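Local coordinates for protein UDP-4-amino-4,6-dideoxy-N-acetyl-beta-L-altrosamine transaminase (Helicobacter pylori, PDB 2FN6) that catalyses the pyridoxal phosphate-dependent amino transfer, with glutamate as the amino-group partner, that forms the second step of pseudaminic acid biosynthesis for flagellin modification, at residues 28-33 / 228-233; 293-298 / 341-346. One frame throughout, in Å; residues are numbered along the deposited sequence.

Contact 1. Residues 28-33 / 228-233; sequences LTQGKR and NFRLNE
The carboxylate of Glu233 reaches into the turn formed by residues 28-33 and meets the start of helix 32-45. OE2 takes the backbone N of Arg33 at 2.8 Å on its syn lone pair (N-H...O angle 154°), while OE1 accepts from the N of Ser34 and, weakly, from the N of Gly31 at 3.5 Å. A bend at chi2 (-66°) folds the carboxylate back over Gly31, whose lack of a side chain lets the backbone pass close to it. Together these bonds hold both oxygens in place and set a negative group against the first turn of a helix, probably a favourable match to the helix dipole. The exchange is mutual: the N of Glu233, at the beginning of helix 233-243, donates to the O of Leu28 at 2.8 Å. This buried half is tightly filled.

Toward solvent, Gln30 lays its amide flat on the guanidinium of Arg230, the two planes 8° apart. Gln30 OE1 sits over the centre of one guanidinium face, 3.2 Å from Arg230 CZ; this is stacking rather than hydrogen bonding. Ser209 OG and Glu189 of the second subunit hold the guanidinium, and the latter also accepts a hydrogen bond from Thr29 OG1. A bound phosphate ion lies near Arg230. At the edge of the guanidinium, in its plane, one water weakly bridges Gln30 N and Leu231 O. Leu28, Thr29 and Asn228 belong to the substrate-binding residues, and the role of Glu189 is consistent with the fold-type I aminotransferase pattern of active sites built at the dimer interface. Helix 13-24 packs on the buried half, where Val22 touches both Glu233 and Arg33, and Arg33 also leans on Ser236 and Ala237 of helix 233-243.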
# COMPACT_ATOMS: atom_id res chain seq x y z
N LEU A 28 4.73 14.23 -6.99
CA LEU A 28 3.71 13.18 -7.18
C LEU A 28 3.40 12.44 -5.89
O LEU A 28 2.34 11.82 -5.76
CB LEU A 28 4.08 12.23 -8.33
CG LEU A 28 4.01 12.74 -9.77
CD1 LEU A 28 4.27 11.59 -10.75
CD2 LEU A 28 2.66 13.41 -10.05
N THR A 29 4.32 12.54 -4.93
CA THR A 29 4.14 11.94 -3.60
C THR A 29 4.97 12.67 -2.54
O THR A 29 5.82 13.51 -2.87
CB THR A 29 4.49 10.42 -3.60
OG1 THR A 29 4.02 9.82 -2.37
CG2 THR A 29 6.00 10.19 -3.75
N GLN A 30 4.73 12.33 -1.27
CA GLN A 30 5.41 12.94 -0.13
C GLN A 30 5.39 14.48 -0.20
O GLN A 30 6.44 15.13 -0.06
CB GLN A 30 6.85 12.40 -0.00
CG GLN A 30 6.91 10.92 0.31
CD GLN A 30 8.27 10.29 -0.00
OE1 GLN A 30 8.99 9.86 0.90
NE2 GLN A 30 8.61 10.22 -1.29
N GLY A 31 4.21 15.04 -0.44
CA GLY A 31 4.05 16.47 -0.67
C GLY A 31 2.89 17.06 0.10
O GLY A 31 2.38 16.46 1.04
N LYS A 32 2.45 18.23 -0.35
CA LYS A 32 1.53 19.08 0.39
C LYS A 32 0.13 18.52 0.41
O LYS A 32 -0.61 18.71 1.39
CB LYS A 32 1.51 20.49 -0.21
CG LYS A 32 2.81 21.28 -0.06
CD LYS A 32 3.85 20.91 -1.12
CE LYS A 32 5.27 21.25 -0.66
NZ LYS A 32 6.28 20.35 -1.30
N ARG A 33 -0.24 17.84 -0.66
CA ARG A 33 -1.64 17.45 -0.84
C ARG A 33 -2.15 16.39 0.14
O ARG A 33 -3.31 16.47 0.54
CB ARG A 33 -1.97 17.15 -2.31
CG ARG A 33 -2.19 18.43 -3.14
CD ARG A 33 -2.09 18.16 -4.62
NE ARG A 33 -1.70 19.32 -5.42
CZ ARG A 33 -0.59 19.39 -6.16
NH1 ARG A 33 0.28 18.37 -6.22
NH2 ARG A 33 -0.33 20.50 -6.85
N ASN A 228 6.12 1.22 3.23
CA ASN A 228 5.68 2.35 2.41
C ASN A 228 4.24 2.15 2.12
O ASN A 228 3.89 1.47 1.15
CB ASN A 228 6.45 2.49 1.10
CG ASN A 228 6.01 3.72 0.29
OD1 ASN A 228 6.65 4.10 -0.68
ND2 ASN A 228 4.91 4.34 0.69
N PHE A 229 3.42 2.74 2.99
CA PHE A 229 1.98 2.71 2.87
C PHE A 229 1.45 4.11 2.62
O PHE A 229 0.29 4.41 2.94
CB PHE A 229 1.31 2.19 4.15
CG PHE A 229 1.65 0.78 4.51
CD1 PHE A 229 1.89 -0.18 3.54
CD2 PHE A 229 1.68 0.40 5.85
CE1 PHE A 229 2.19 -1.48 3.90
CE2 PHE A 229 1.98 -0.91 6.22
CZ PHE A 229 2.22 -1.85 5.24
N ARG A 230 2.29 4.98 2.08
CA ARG A 230 1.86 6.36 1.82
C ARG A 230 0.71 6.41 0.80
O ARG A 230 0.51 5.47 0.02
CB ARG A 230 3.04 7.24 1.37
CG ARG A 230 4.19 7.24 2.38
CD ARG A 230 5.25 8.29 2.07
NE ARG A 230 5.91 8.03 0.80
CZ ARG A 230 7.02 7.31 0.65
NH1 ARG A 230 7.61 6.79 1.72
NH2 ARG A 230 7.54 7.14 -0.56
N LEU A 231 -0.05 7.49 0.85
CA LEU A 231 -1.02 7.81 -0.18
C LEU A 231 -0.40 8.92 -1.01
O LEU A 231 0.03 9.94 -0.45
CB LEU A 231 -2.35 8.27 0.43
CG LEU A 231 -3.49 8.50 -0.57
CD1 LEU A 231 -3.84 7.17 -1.28
CD2 LEU A 231 -4.72 9.10 0.07
N ASN A 232 -0.35 8.74 -2.33
CA ASN A 232 0.30 9.71 -3.20
C ASN A 232 -0.54 10.97 -3.49
O ASN A 232 -1.74 11.01 -3.22
CB ASN A 232 0.77 9.04 -4.48
CG ASN A 232 -0.36 8.52 -5.33
OD1 ASN A 232 -0.42 7.33 -5.64
ND2 ASN A 232 -1.27 9.40 -5.72
N GLU A 233 0.11 11.98 -4.07
CA GLU A 233 -0.50 13.29 -4.30
C GLU A 233 -1.71 13.30 -5.22
O GLU A 233 -2.62 14.10 -5.04
CB GLU A 233 0.55 14.27 -4.84
CG GLU A 233 1.68 14.54 -3.87
CD GLU A 233 1.21 15.27 -2.63
OE1 GLU A 233 0.95 14.59 -1.60
OE2 GLU A 233 1.11 16.52 -2.70
O HOH W 1 2.96 10.66 1.00

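Contact 2. Residues 293-298 / 341-346; sequences KFFTCK and YHAEIS
Lys298, from the first turn of helix 298-307, sends its ammonium group to the end of helix 335-343. NZ donates to His342 O at 2.8 Å and to Glu344 O at 3.0 Å, and in each case it lies out of the carbonyl plane, by 73° at His342. Bends at chi2, chi3 and chi4 curl the chain so that NZ arrives among the backbone oxygens, where the positive charge probably suits the carbonyl end of the helix. Phe295 and His342 bury the next largest areas. The CB of His342 stands over one face of the Phe295 ring, 3.8 Å from its centroid, a CH-pi contact; the two rings themselves meet obliquely, with planes 54° apart. The CE2 atom of Phe295 also touches Ala343 CB at 3.7 Å. His342 and Ala343 end helix 335-343, which passes directly into strand 344-347, the outermost strand, within this chain, of a three-stranded antiparallel sheet in its C-terminal part, and Ala343 and Ile345 bond through their backbones to strand 286-290. The side chains of Lys298 and Ile345 run past each other in opposite directions, CE lying 3.8 Å from CG1, and Met290 closes against both.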
# COMPACT_ATOMS: atom_id res chain seq x y z
N LYS A 293 -38.24 -18.15 5.65
CA LYS A 293 -38.79 -18.97 4.57
C LYS A 293 -37.96 -18.95 3.28
O LYS A 293 -37.98 -19.92 2.51
CB LYS A 293 -40.25 -18.58 4.27
CG LYS A 293 -40.47 -17.08 4.12
CD LYS A 293 -41.89 -16.66 4.45
CE LYS A 293 -42.79 -16.73 3.23
NZ LYS A 293 -43.71 -15.57 3.20
N PHE A 294 -37.22 -17.86 3.05
CA PHE A 294 -36.43 -17.71 1.83
C PHE A 294 -34.98 -18.20 1.94
O PHE A 294 -34.30 -18.29 0.94
CB PHE A 294 -36.44 -16.25 1.33
CG PHE A 294 -37.79 -15.77 0.90
CD1 PHE A 294 -38.38 -16.24 -0.27
CD2 PHE A 294 -38.49 -14.82 1.67
CE1 PHE A 294 -39.64 -15.80 -0.67
CE2 PHE A 294 -39.74 -14.36 1.28
CZ PHE A 294 -40.32 -14.85 0.10
N PHE A 295 -34.53 -18.54 3.15
CA PHE A 295 -33.12 -18.93 3.34
C PHE A 295 -32.59 -19.99 2.34
O PHE A 295 -31.48 -19.86 1.81
CB PHE A 295 -32.86 -19.37 4.79
CG PHE A 295 -32.85 -18.23 5.80
CD1 PHE A 295 -32.40 -18.46 7.10
CD2 PHE A 295 -33.28 -16.95 5.46
CE1 PHE A 295 -32.38 -17.43 8.06
CE2 PHE A 295 -33.26 -15.90 6.41
CZ PHE A 295 -32.81 -16.14 7.71
N THR A 296 -33.39 -21.02 2.06
CA THR A 296 -32.97 -22.09 1.14
C THR A 296 -33.15 -21.70 -0.33
O THR A 296 -32.90 -22.49 -1.24
CB THR A 296 -33.71 -23.44 1.42
OG1 THR A 296 -35.10 -23.30 1.09
CG2 THR A 296 -33.56 -23.88 2.88
N CYS A 297 -33.60 -20.47 -0.57
CA CYS A 297 -33.69 -19.92 -1.92
C CYS A 297 -32.59 -18.91 -2.26
O CYS A 297 -32.53 -18.49 -3.41
CB CYS A 297 -35.03 -19.23 -2.12
SG CYS A 297 -36.36 -20.34 -2.48
N LYS A 298 -31.75 -18.53 -1.29
CA LYS A 298 -30.78 -17.42 -1.46
C LYS A 298 -30.21 -17.34 -2.86
O LYS A 298 -30.55 -16.44 -3.63
CB LYS A 298 -29.63 -17.51 -0.45
CG LYS A 298 -29.52 -16.37 0.57
CD LYS A 298 -29.57 -14.97 -0.06
CE LYS A 298 -28.53 -14.00 0.54
NZ LYS A 298 -28.25 -14.15 2.00
N TYR A 341 -26.27 -13.51 7.93
CA TYR A 341 -25.67 -13.91 6.67
C TYR A 341 -26.70 -14.52 5.73
O TYR A 341 -26.73 -14.17 4.54
CB TYR A 341 -24.48 -14.85 6.89
CG TYR A 341 -23.83 -15.39 5.62
CD1 TYR A 341 -23.44 -14.53 4.57
CD2 TYR A 341 -23.59 -16.76 5.46
CE1 TYR A 341 -22.84 -15.03 3.41
CE2 TYR A 341 -23.00 -17.26 4.30
CZ TYR A 341 -22.62 -16.39 3.28
OH TYR A 341 -22.03 -16.88 2.14
N HIS A 342 -27.55 -15.42 6.24
CA HIS A 342 -28.49 -16.11 5.36
C HIS A 342 -29.55 -15.14 4.89
O HIS A 342 -30.07 -15.28 3.78
CB HIS A 342 -29.11 -17.37 5.99
CG HIS A 342 -28.11 -18.44 6.33
ND1 HIS A 342 -28.15 -19.15 7.51
CD2 HIS A 342 -27.04 -18.92 5.64
CE1 HIS A 342 -27.16 -20.02 7.54
NE2 HIS A 342 -26.47 -19.90 6.42
N ALA A 343 -29.83 -14.12 5.70
CA ALA A 343 -30.86 -13.13 5.40
C ALA A 343 -30.41 -11.94 4.55
O ALA A 343 -31.21 -11.40 3.78
CB ALA A 343 -31.51 -12.63 6.70
N GLU A 344 -29.15 -11.51 4.69
CA GLU A 344 -28.72 -10.21 4.13
C GLU A 344 -28.54 -10.21 2.61
O GLU A 344 -27.95 -11.13 2.04
CB GLU A 344 -27.44 -9.71 4.80
CG GLU A 344 -27.20 -8.20 4.68
CD GLU A 344 -26.54 -7.76 3.36
OE1 GLU A 344 -25.87 -8.56 2.70
OE2 GLU A 344 -26.69 -6.58 2.97
N ILE A 345 -29.05 -9.14 1.99
CA ILE A 345 -28.77 -8.79 0.58
C ILE A 345 -28.56 -7.27 0.49
O ILE A 345 -29.42 -6.49 0.94
CB ILE A 345 -29.94 -9.18 -0.36
CG1 ILE A 345 -30.17 -10.70 -0.33
CG2 ILE A 345 -29.68 -8.71 -1.79
CD1 ILE A 345 -31.38 -11.11 -1.09
N SER A 346 -27.42 -6.86 -0.08
CA SER A 346 -27.13 -5.44 -0.29
C SER A 346 -27.57 -5.06 -1.68
O SER A 346 -27.02 -5.58 -2.66
CB SER A 346 -25.65 -5.13 -0.13
OG SER A 346 -25.21 -5.45 1.17

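Contact 1 and contact 2 lie on opposite sides of the centre of the chain, their own centres 43 Å apart and their nearest atoms about 25 Å apart, so any relation runs through the fold. Each nevertheless borders substrate-binding residues. Contact 1 itself holds some of them, and the side chain of Leu231 is about 10 Å from that of Ser178, another substrate-binding residue. Contact 2 holds none, but it adjoins the substrate-binding residues Val314 and His315: the side chain of Tyr341 is about 4 Å from that of Val314, and Glu344 OE1 accepts the backbone N of His315. The second subunit reaches both contacts, broadly at contact 1 and through Glu219 at Tyr341.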